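Local coordinates for protein aminopentol aminotransferase (Sphingopyxis macrogoltabida, PDB 6HBS) that uses pyridoxal 5'-phosphate to deaminate aminopentol (hydrolysed fumonisin B1) to its 2-keto form, passing the amino group preferably to pyruvate, at residues 71-76 and 302-307; 84-89 and 289-294; 330-335 and 402-407. All blocks are in the same frame, centred on the assembly; numbering follows the deposited sequence.

Overall arrangement
Contacts 1 and 2 both use helix 292-307. Contact 2 (84-89 with 289-294) meets its start and the loop leading into it, contact 1 (71-76 with 302-307) its C-terminal end; their centres are about 19 Å apart. In sequence, both segments of contact 2 fall between those of contact 1. Contact 3 (330-335 with 402-407) follows later, its centre about 41 Å from that of contact 1 and about 52 Å from that of contact 2, on the opposite side of the chain's centre from contact 2. None includes a cofactor-pocket residue, but in contact 2 the Phe290 side chain comes within about 8 Å of a bound pyridoxal phosphate, and Trp289 NE1 bonds to the pocket residue Asn117 (OD1) of the second subunit.

Contact 1 (71-76 and 302-307); sequences QSEIEA and LRIIRE
Ile304 CD1 is the atom round which the 71-76 side chains gather: it lies 4.0 Å from Ile74 CG1, and also touches the amide of Gln71 and the carboxylate of Glu73. Ile74 continues onto Ala297 and Thr301 of the same helix. Arg303 NH2 reaches Glu73 OE1 at 3.3 Å, a salt bridge whose hydrogen bond is weak, with the carboxylate and guanidinium planes turned 55° apart. The main partner of Arg303 lies outside the segments, Glu300, whose OE2 bridges to NH2; Glu307 OE1 meets NH1 at 3.0 Å, in the guanidinium plane.

Behind Glu73 stands Gln71, the N-cap of helix 72-82. Its OE1 accepts from Ile74 N at 3.1 Å, almost in line with the C=O bond, and its NE2 donates to Glu73 OE2 at 2.8 Å. The bend at chi2 (-89°) folds the amide back over the first turn, where both bonds can form.

The start of helix 72-82 thus packs roughly antiparallel (143°) to the end of helix 292-307, axes 11.3 Å apart, away from the cofactor. Glu73, Glu300 and Glu307 share the positive charge of one guanidinium, which probably offsets the clustering of the acids.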
loop_
_atom_site.group_PDB
_atom_site.type_symbol
_atom_site.label_atom_id
_atom_site.label_comp_id
_atom_site.label_asym_id
_atom_site.label_seq_id
_atom_site.Cartn_x
_atom_site.Cartn_y
_atom_site.Cartn_z
ATOM N N GLN A 71 -1.863 -3.565 21.850
ATOM C CA GLN A 71 -1.951 -4.822 22.531
ATOM C C GLN A 71 -0.525 -5.333 22.816
ATOM O O GLN A 71 0.316 -5.402 21.929
ATOM C CB GLN A 71 -2.738 -5.821 21.699
ATOM C CG GLN A 71 -3.355 -6.959 22.516
ATOM C CD GLN A 71 -2.437 -8.148 22.664
ATOM O OE1 GLN A 71 -1.312 -8.172 22.151
ATOM N NE2 GLN A 71 -2.907 -9.153 23.393
ATOM N N SER A 72 -0.254 -5.697 24.073
ATOM C CA SER A 72 1.109 -5.719 24.542
ATOM C C SER A 72 1.906 -6.882 23.927
ATOM O O SER A 72 3.103 -6.714 23.643
ATOM C CB SER A 72 1.108 -5.756 26.069
ATOM O OG SER A 72 0.735 -7.057 26.466
ATOM N N GLU A 73 1.265 -8.034 23.651
ATOM C CA GLU A 73 1.937 -9.150 23.043
ATOM C C GLU A 73 2.317 -8.858 21.568
ATOM O O GLU A 73 3.403 -9.211 21.095
ATOM C CB GLU A 73 1.082 -10.397 23.149
ATOM C CG GLU A 73 0.718 -10.788 24.584
ATOM C CD GLU A 73 -0.434 -11.781 24.569
ATOM O OE1 GLU A 73 -0.163 -12.977 24.628
ATOM O OE2 GLU A 73 -1.593 -11.355 24.406
ATOM N N ILE A 74 1.440 -8.200 20.827
ATOM C CA ILE A 74 1.748 -7.895 19.439
ATOM C C ILE A 74 2.838 -6.807 19.394
ATOM O O ILE A 74 3.760 -6.922 18.552
ATOM C CB ILE A 74 0.462 -7.526 18.679
ATOM C CG1 ILE A 74 -0.467 -8.748 18.629
ATOM C CG2 ILE A 74 0.776 -6.966 17.284
ATOM C CD1 ILE A 74 -1.919 -8.405 18.575
ATOM N N GLU A 75 2.774 -5.812 20.299
ATOM C CA GLU A 75 3.755 -4.766 20.325
ATOM C C GLU A 75 5.112 -5.353 20.724
ATOM O O GLU A 75 6.118 -4.887 20.154
ATOM C CB GLU A 75 3.384 -3.621 21.268
ATOM C CG GLU A 75 2.163 -2.851 20.814
ATOM C CD GLU A 75 2.177 -2.411 19.349
ATOM O OE1 GLU A 75 3.268 -2.087 18.854
ATOM O OE2 GLU A 75 1.103 -2.422 18.708
ATOM N N ALA A 76 5.118 -6.377 21.606
ATOM C CA ALA A 76 6.357 -7.135 21.963
ATOM C C ALA A 76 6.949 -7.873 20.747
ATOM O O ALA A 76 8.162 -7.852 20.544
ATOM C CB ALA A 76 6.109 -8.090 23.109
ATOM N N LEU A 302 -1.992 -13.679 14.320
ATOM C CA LEU A 302 -2.547 -14.949 13.898
ATOM C C LEU A 302 -2.440 -16.000 15.025
ATOM O O LEU A 302 -3.351 -16.829 15.154
ATOM C CB LEU A 302 -1.868 -15.468 12.634
ATOM C CG LEU A 302 -2.084 -14.671 11.344
ATOM C CD1 LEU A 302 -1.247 -15.257 10.214
ATOM C CD2 LEU A 302 -3.559 -14.589 10.953
ATOM N N ARG A 303 -1.358 -15.984 15.824
ATOM C CA ARG A 303 -1.221 -16.947 16.936
ATOM C C ARG A 303 -2.356 -16.715 17.954
ATOM O O ARG A 303 -2.997 -17.644 18.437
ATOM C CB ARG A 303 0.168 -16.869 17.601
ATOM C CG ARG A 303 0.377 -17.874 18.738
ATOM C CD ARG A 303 1.458 -17.525 19.749
ATOM N NE ARG A 303 1.274 -16.250 20.455
ATOM C CZ ARG A 303 0.437 -16.048 21.457
ATOM N NH1 ARG A 303 -0.355 -17.021 21.869
ATOM N NH2 ARG A 303 0.377 -14.868 22.039
ATOM N N ILE A 304 -2.580 -15.461 18.311
ATOM C CA ILE A 304 -3.614 -15.107 19.227
ATOM C C ILE A 304 -4.991 -15.529 18.685
ATOM O O ILE A 304 -5.836 -16.004 19.458
ATOM C CB ILE A 304 -3.529 -13.622 19.567
ATOM C CG1 ILE A 304 -2.252 -13.337 20.365
ATOM C CG2 ILE A 304 -4.772 -13.147 20.297
ATOM C CD1 ILE A 304 -2.005 -11.910 20.619
ATOM N N ILE A 305 -5.203 -15.403 17.368
ATOM C CA ILE A 305 -6.466 -15.779 16.744
ATOM C C ILE A 305 -6.668 -17.286 16.920
ATOM O O ILE A 305 -7.761 -17.724 17.235
ATOM C CB ILE A 305 -6.516 -15.338 15.262
ATOM C CG1 ILE A 305 -6.688 -13.820 15.123
ATOM C CG2 ILE A 305 -7.538 -16.124 14.463
ATOM C CD1 ILE A 305 -6.508 -13.303 13.688
ATOM N N ARG A 306 -5.606 -18.073 16.717
ATOM C CA ARG A 306 -5.703 -19.494 16.840
ATOM C C ARG A 306 -5.865 -19.908 18.309
ATOM O O ARG A 306 -6.531 -20.871 18.533
ATOM C CB ARG A 306 -4.476 -20.253 16.317
ATOM C CG ARG A 306 -4.145 -20.060 14.848
ATOM C CD ARG A 306 -3.103 -21.053 14.362
ATOM N NE ARG A 306 -1.827 -20.823 15.019
ATOM C CZ ARG A 306 -0.972 -19.851 14.703
ATOM N NH1 ARG A 306 0.139 -19.704 15.401
ATOM N NH2 ARG A 306 -1.196 -19.077 13.660
ATOM N N GLU A 307 -5.228 -19.220 19.269
ATOM C CA GLU A 307 -4.971 -19.793 20.590
ATOM C C GLU A 307 -5.850 -19.213 21.703
ATOM O O GLU A 307 -5.783 -19.717 22.827
ATOM C CB GLU A 307 -3.492 -19.666 20.990
ATOM C CG GLU A 307 -2.645 -20.687 20.253
ATOM C CD GLU A 307 -1.153 -20.701 20.499
ATOM O OE1 GLU A 307 -0.677 -19.946 21.329
ATOM O OE2 GLU A 307 -0.489 -21.446 19.798
#

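Contact 2 (84-89 and 289-294); sequences LGDTMT and WFSAVP
Asp86 grips the start of helix 292-307 with two oxygens, one from its backbone and one from its side chain. Its carbonyl O accepts from Ala292 N at 2.9 Å, and OD1 accepts from Val293 N, also at 2.9 Å; both N-H groups point nearly straight at their acceptors. Neither donor lies in the plane of its acceptor group: Ala292 N sits 42° out of the carbonyl plane, and Val293 N 45° out of the carboxylate plane. With CG anti to the backbone N (chi1 -173°), the carboxylate is carried over the first turn of the helix, and two successive amides there are satisfied from the 84-89 loop. The rest of the Asp86 side chain crosses that of Val293 at about a right angle, CG packing 3.5 Å from Val293 CG2.

A second polar pair follows at Thr87 and Ser291, whose OG1 and OG lie 2.7 Å apart. The proton between them is not settled, because Ser291 OG also bonds to Phe288 O; Thr87 OG1 in turn has a partner in Gly263 O of the second subunit. A water serves the backbone next to this pair, accepting from Met88 N at 2.9 Å and hydrogen-bonded to Phe290 O at 2.8 Å. The carbonyl of Gly85 takes a hydrogen bond from Gln81 NE2, while Ala292 CB packs against the same oxygen at 3.4 Å.

The contact thus ties the loop between helices 72-82 and 94-105 to the N-terminal turn of helix 292-307. Val293 packs on Ala78, Gln81 and Arg82 of helix 72-82, and the second subunit lies against both segments, its Tyr23 ring meeting that of Phe290, so this buried join belongs to the dimer interface.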
loop_
_atom_site.group_PDB
_atom_site.type_symbol
_atom_site.label_atom_id
_atom_site.label_comp_id
_atom_site.label_asym_id
_atom_site.label_seq_id
_atom_site.Cartn_x
_atom_site.Cartn_y
_atom_site.Cartn_z
ATOM N N LEU A 84 15.846 -6.531 14.687
ATOM C CA LEU A 84 16.490 -7.317 13.678
ATOM C C LEU A 84 16.534 -6.525 12.367
ATOM O O LEU A 84 17.619 -6.146 11.938
ATOM C CB LEU A 84 15.797 -8.667 13.513
ATOM C CG LEU A 84 15.835 -9.530 14.765
ATOM C CD1 LEU A 84 14.948 -10.763 14.606
ATOM C CD2 LEU A 84 17.272 -9.930 15.081
ATOM N N GLY A 85 15.355 -6.252 11.783
ATOM C CA GLY A 85 15.247 -5.531 10.528
ATOM C C GLY A 85 13.806 -5.487 10.044
ATOM O O GLY A 85 12.985 -6.299 10.448
ATOM N N ASP A 86 13.508 -4.478 9.231
ATOM C CA ASP A 86 12.169 -4.230 8.736
ATOM C C ASP A 86 12.203 -4.262 7.204
ATOM O O ASP A 86 11.944 -5.286 6.622
ATOM C CB ASP A 86 11.590 -2.945 9.333
ATOM C CG ASP A 86 10.124 -2.744 8.968
ATOM O OD1 ASP A 86 9.519 -3.745 8.548
ATOM O OD2 ASP A 86 9.604 -1.594 9.128
ATOM N N THR A 87 12.514 -3.139 6.569
ATOM C CA THR A 87 12.498 -3.048 5.119
ATOM C C THR A 87 13.937 -3.213 4.644
ATOM O O THR A 87 14.743 -2.302 4.812
ATOM C CB THR A 87 11.918 -1.715 4.657
ATOM O OG1 THR A 87 10.601 -1.565 5.199
ATOM C CG2 THR A 87 11.907 -1.614 3.150
ATOM N N MET A 88 14.219 -4.377 4.064
ATOM C CA MET A 88 15.589 -4.808 3.756
ATOM C C MET A 88 15.684 -5.196 2.268
ATOM O O MET A 88 14.661 -5.241 1.533
ATOM C CB MET A 88 15.966 -5.978 4.665
ATOM C CG MET A 88 15.838 -5.696 6.138
ATOM S SD MET A 88 16.417 -7.127 7.105
ATOM C CE MET A 88 15.011 -8.233 6.991
ATOM N N THR A 89 16.906 -5.502 1.814
ATOM C CA THR A 89 17.179 -5.773 0.389
ATOM C C THR A 89 16.397 -7.011 -0.079
ATOM O O THR A 89 16.097 -7.196 -1.266
ATOM C CB THR A 89 18.697 -5.862 0.193
ATOM O OG1 THR A 89 19.170 -4.526 0.366
ATOM C CG2 THR A 89 19.077 -6.456 -1.141
ATOM N N TRP A 289 6.336 -4.254 0.366
ATOM C CA TRP A 289 5.569 -5.514 0.478
ATOM C C TRP A 289 6.342 -6.597 1.226
ATOM O O TRP A 289 5.726 -7.591 1.625
ATOM C CB TRP A 289 5.123 -6.021 -0.903
ATOM C CG TRP A 289 4.086 -5.172 -1.588
ATOM C CD1 TRP A 289 3.769 -3.863 -1.342
ATOM C CD2 TRP A 289 3.221 -5.585 -2.670
ATOM N NE1 TRP A 289 2.749 -3.453 -2.172
ATOM C CE2 TRP A 289 2.413 -4.478 -3.008
ATOM C CE3 TRP A 289 3.045 -6.781 -3.366
ATOM C CZ2 TRP A 289 1.478 -4.525 -4.052
ATOM C CZ3 TRP A 289 2.118 -6.831 -4.392
ATOM C CH2 TRP A 289 1.323 -5.726 -4.696
ATOM N N PHE A 290 7.672 -6.448 1.357
ATOM C CA PHE A 290 8.539 -7.479 1.901
ATOM C C PHE A 290 9.042 -7.087 3.299
ATOM O O PHE A 290 9.921 -7.763 3.844
ATOM C CB PHE A 290 9.675 -7.782 0.912
ATOM C CG PHE A 290 9.129 -8.118 -0.456
ATOM C CD1 PHE A 290 8.497 -9.323 -0.668
ATOM C CD2 PHE A 290 9.095 -7.175 -1.459
ATOM C CE1 PHE A 290 7.905 -9.610 -1.890
ATOM C CE2 PHE A 290 8.523 -7.468 -2.687
ATOM C CZ PHE A 290 7.936 -8.689 -2.903
ATOM N N SER A 291 8.456 -6.039 3.888
ATOM C CA SER A 291 8.892 -5.533 5.184
ATOM C C SER A 291 8.518 -6.516 6.313
ATOM O O SER A 291 7.379 -6.987 6.401
ATOM C CB SER A 291 8.323 -4.169 5.441
ATOM O OG SER A 291 8.704 -3.276 4.415
ATOM N N ALA A 292 9.498 -6.781 7.202
ATOM C CA ALA A 292 9.415 -7.808 8.213
ATOM C C ALA A 292 8.576 -7.399 9.432
ATOM O O ALA A 292 7.947 -8.267 10.019
ATOM C CB ALA A 292 10.810 -8.189 8.656
ATOM N N VAL A 293 8.592 -6.140 9.867
ATOM C CA VAL A 293 7.941 -5.794 11.144
ATOM C C VAL A 293 6.428 -6.065 11.053
ATOM O O VAL A 293 5.854 -6.673 11.948
ATOM C CB VAL A 293 8.287 -4.378 11.628
ATOM C CG1 VAL A 293 7.424 -3.908 12.814
ATOM C CG2 VAL A 293 9.767 -4.301 12.033
ATOM N N PRO A 294 5.716 -5.641 9.992
ATOM C CA PRO A 294 4.298 -5.980 9.855
ATOM C C PRO A 294 4.085 -7.494 9.802
ATOM O O PRO A 294 3.083 -7.966 10.304
ATOM C CB PRO A 294 3.865 -5.247 8.582
ATOM C CG PRO A 294 4.841 -4.097 8.506
ATOM C CD PRO A 294 6.158 -4.692 8.962
HETATM O O HOH W 1 12.475 -6.660 3.533
#

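Contact 3 (330-335 and 402-407); sequences QRHGLE and AVLRDF
Leu404 and Leu334 bury the most surface here, and their side chains reach toward each other tip to tip, Leu334 CD1 standing 3.6 Å from Leu404 CD2. The two methyls of Leu404 divide the work. CD2 takes the leucine, whereas CD1 turns to His332, lying 3.7 Å from CD2 of the imidazole at the ring's edge and 3.3 Å from the backbone O of the same residue.

Leu334 branches likewise. Its CD1 also packs on Val403 CG1 at 3.8 Å, and its CD2 comes within 4.1 Å of Phe407 CE2 as the two side chains run alongside each other with opposite senses, the methyl approaching the ring obliquely. The CB of Leu334 already points toward 402-407, and chi1 (-82°) places CD1 at Val403 and Leu404 and CD2 at Phe407.

His332 contributes carbon to the contact while ND1 bonds to Gln328 O and NE2 only weakly to Ser401 OG. Its ring also meets that of Phe400, with planes about 20° apart. Gly333, at positive phi, closes helix 310-332 in a Schellman motif, and the chain then turns so that Leu334 points toward helix 386-405. Val403 also packs on helix 356-367, where Phe407 touches Ile357.

No hydrogen bond or salt bridge joins the two segments. Between them, cohesion rests on van der Waals packing of aliphatic methyls against each other and against the His332 and Phe407 rings; the charged tie between the two helices, Arg331 to Asp397, lies just beyond.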
loop_
_atom_site.group_PDB
_atom_site.type_symbol
_atom_site.label_atom_id
_atom_site.label_comp_id
_atom_site.label_asym_id
_atom_site.label_seq_id
_atom_site.Cartn_x
_atom_site.Cartn_y
_atom_site.Cartn_z
ATOM N N GLN A 330 -37.115 0.375 22.129
ATOM C CA GLN A 330 -38.514 0.141 22.497
ATOM C C GLN A 330 -38.965 1.143 23.578
ATOM O O GLN A 330 -40.055 1.702 23.474
ATOM C CB GLN A 330 -38.698 -1.315 22.920
ATOM C CG GLN A 330 -38.817 -2.277 21.745
ATOM C CD GLN A 330 -39.649 -3.495 22.078
ATOM O OE1 GLN A 330 -40.819 -3.373 22.472
ATOM N NE2 GLN A 330 -39.069 -4.686 21.902
ATOM N N ARG A 331 -38.110 1.395 24.580
ATOM C CA ARG A 331 -38.410 2.222 25.750
ATOM C C ARG A 331 -38.631 3.688 25.349
ATOM O O ARG A 331 -39.439 4.387 25.953
ATOM C CB ARG A 331 -37.274 2.097 26.777
ATOM C CG ARG A 331 -37.549 2.787 28.105
ATOM C CD ARG A 331 -36.432 2.612 29.123
ATOM N NE ARG A 331 -35.385 3.620 28.976
ATOM C CZ ARG A 331 -35.524 4.913 29.275
ATOM N NH1 ARG A 331 -36.691 5.385 29.688
ATOM N NH2 ARG A 331 -34.495 5.735 29.158
ATOM N N HIS A 332 -37.868 4.165 24.366
ATOM C CA HIS A 332 -37.919 5.550 23.904
ATOM C C HIS A 332 -38.840 5.718 22.683
ATOM O O HIS A 332 -39.040 6.852 22.233
ATOM C CB HIS A 332 -36.504 6.020 23.545
ATOM C CG HIS A 332 -35.655 6.379 24.711
ATOM N ND1 HIS A 332 -34.713 5.517 25.223
ATOM C CD2 HIS A 332 -35.564 7.519 25.424
ATOM C CE1 HIS A 332 -34.083 6.102 26.218
ATOM N NE2 HIS A 332 -34.586 7.339 26.360
ATOM N N GLY A 333 -39.344 4.608 22.120
ATOM C CA GLY A 333 -40.268 4.618 20.977
ATOM C C GLY A 333 -39.597 5.056 19.684
ATOM O O GLY A 333 -40.229 5.700 18.850
ATOM N N LEU A 334 -38.310 4.716 19.513
ATOM C CA LEU A 334 -37.554 5.049 18.309
ATOM C C LEU A 334 -36.980 3.758 17.733
ATOM O O LEU A 334 -35.916 3.339 18.161
ATOM C CB LEU A 334 -36.407 6.001 18.662
ATOM C CG LEU A 334 -36.740 7.483 18.789
ATOM C CD1 LEU A 334 -35.534 8.241 19.340
ATOM C CD2 LEU A 334 -37.164 8.078 17.453
ATOM N N GLU A 335 -37.654 3.181 16.740
ATOM C CA GLU A 335 -37.292 1.864 16.178
ATOM C C GLU A 335 -35.933 1.892 15.448
ATOM O O GLU A 335 -35.685 2.766 14.597
ATOM C CB GLU A 335 -38.369 1.380 15.213
ATOM C CG GLU A 335 -38.274 -0.106 14.936
ATOM C CD GLU A 335 -39.202 -0.578 13.826
ATOM O OE1 GLU A 335 -39.935 0.269 13.295
ATOM O OE2 GLU A 335 -39.159 -1.785 13.479
ATOM N N ALA A 402 -31.910 12.834 23.909
ATOM C CA ALA A 402 -31.549 14.090 23.256
ATOM C C ALA A 402 -32.217 14.187 21.873
ATOM O O ALA A 402 -32.630 15.273 21.430
ATOM C CB ALA A 402 -30.039 14.228 23.183
ATOM N N VAL A 403 -32.344 13.047 21.191
ATOM C CA VAL A 403 -32.972 13.009 19.870
ATOM C C VAL A 403 -34.474 13.308 20.001
ATOM O O VAL A 403 -35.030 14.052 19.189
ATOM C CB VAL A 403 -32.687 11.659 19.181
ATOM C CG1 VAL A 403 -33.711 11.300 18.122
ATOM C CG2 VAL A 403 -31.282 11.653 18.597
ATOM N N LEU A 404 -35.120 12.734 21.017
ATOM C CA LEU A 404 -36.549 12.971 21.263
ATOM C C LEU A 404 -36.799 14.436 21.652
ATOM O O LEU A 404 -37.688 15.077 21.122
ATOM C CB LEU A 404 -37.042 12.014 22.347
ATOM C CG LEU A 404 -37.139 10.557 21.900
ATOM C CD1 LEU A 404 -37.518 9.647 23.063
ATOM C CD2 LEU A 404 -38.117 10.401 20.740
ATOM N N ARG A 405 -35.969 14.974 22.539
ATOM C CA ARG A 405 -36.056 16.357 22.971
ATOM C C ARG A 405 -35.967 17.329 21.775
ATOM O O ARG A 405 -36.686 18.329 21.729
ATOM C CB ARG A 405 -34.950 16.582 24.003
ATOM C CG ARG A 405 -34.910 17.971 24.615
ATOM C CD ARG A 405 -33.652 18.131 25.453
ATOM N NE ARG A 405 -32.450 18.273 24.626
ATOM C CZ ARG A 405 -31.353 17.514 24.728
ATOM N NH1 ARG A 405 -31.216 16.668 25.740
ATOM N NH2 ARG A 405 -30.399 17.605 23.811
ATOM N N ASP A 406 -35.105 17.039 20.790
ATOM C CA ASP A 406 -34.818 17.969 19.683
ATOM C C ASP A 406 -35.575 17.602 18.394
ATOM O O ASP A 406 -35.362 18.213 17.340
ATOM C CB ASP A 406 -33.311 17.992 19.422
ATOM C CG ASP A 406 -32.502 18.314 20.666
ATOM O OD1 ASP A 406 -32.956 19.178 21.459
ATOM O OD2 ASP A 406 -31.433 17.690 20.838
ATOM N N PHE A 407 -36.462 16.613 18.472
ATOM C CA PHE A 407 -36.923 15.880 17.296
ATOM C C PHE A 407 -37.530 16.821 16.243
ATOM O O PHE A 407 -37.376 16.601 15.041
ATOM C CB PHE A 407 -37.930 14.814 17.725
ATOM C CG PHE A 407 -38.235 13.796 16.665
ATOM C CD1 PHE A 407 -39.208 14.036 15.711
ATOM C CD2 PHE A 407 -37.548 12.590 16.622
ATOM C CE1 PHE A 407 -39.497 13.087 14.741
ATOM C CE2 PHE A 407 -37.830 11.647 15.645
ATOM C CZ PHE A 407 -38.809 11.895 14.711
#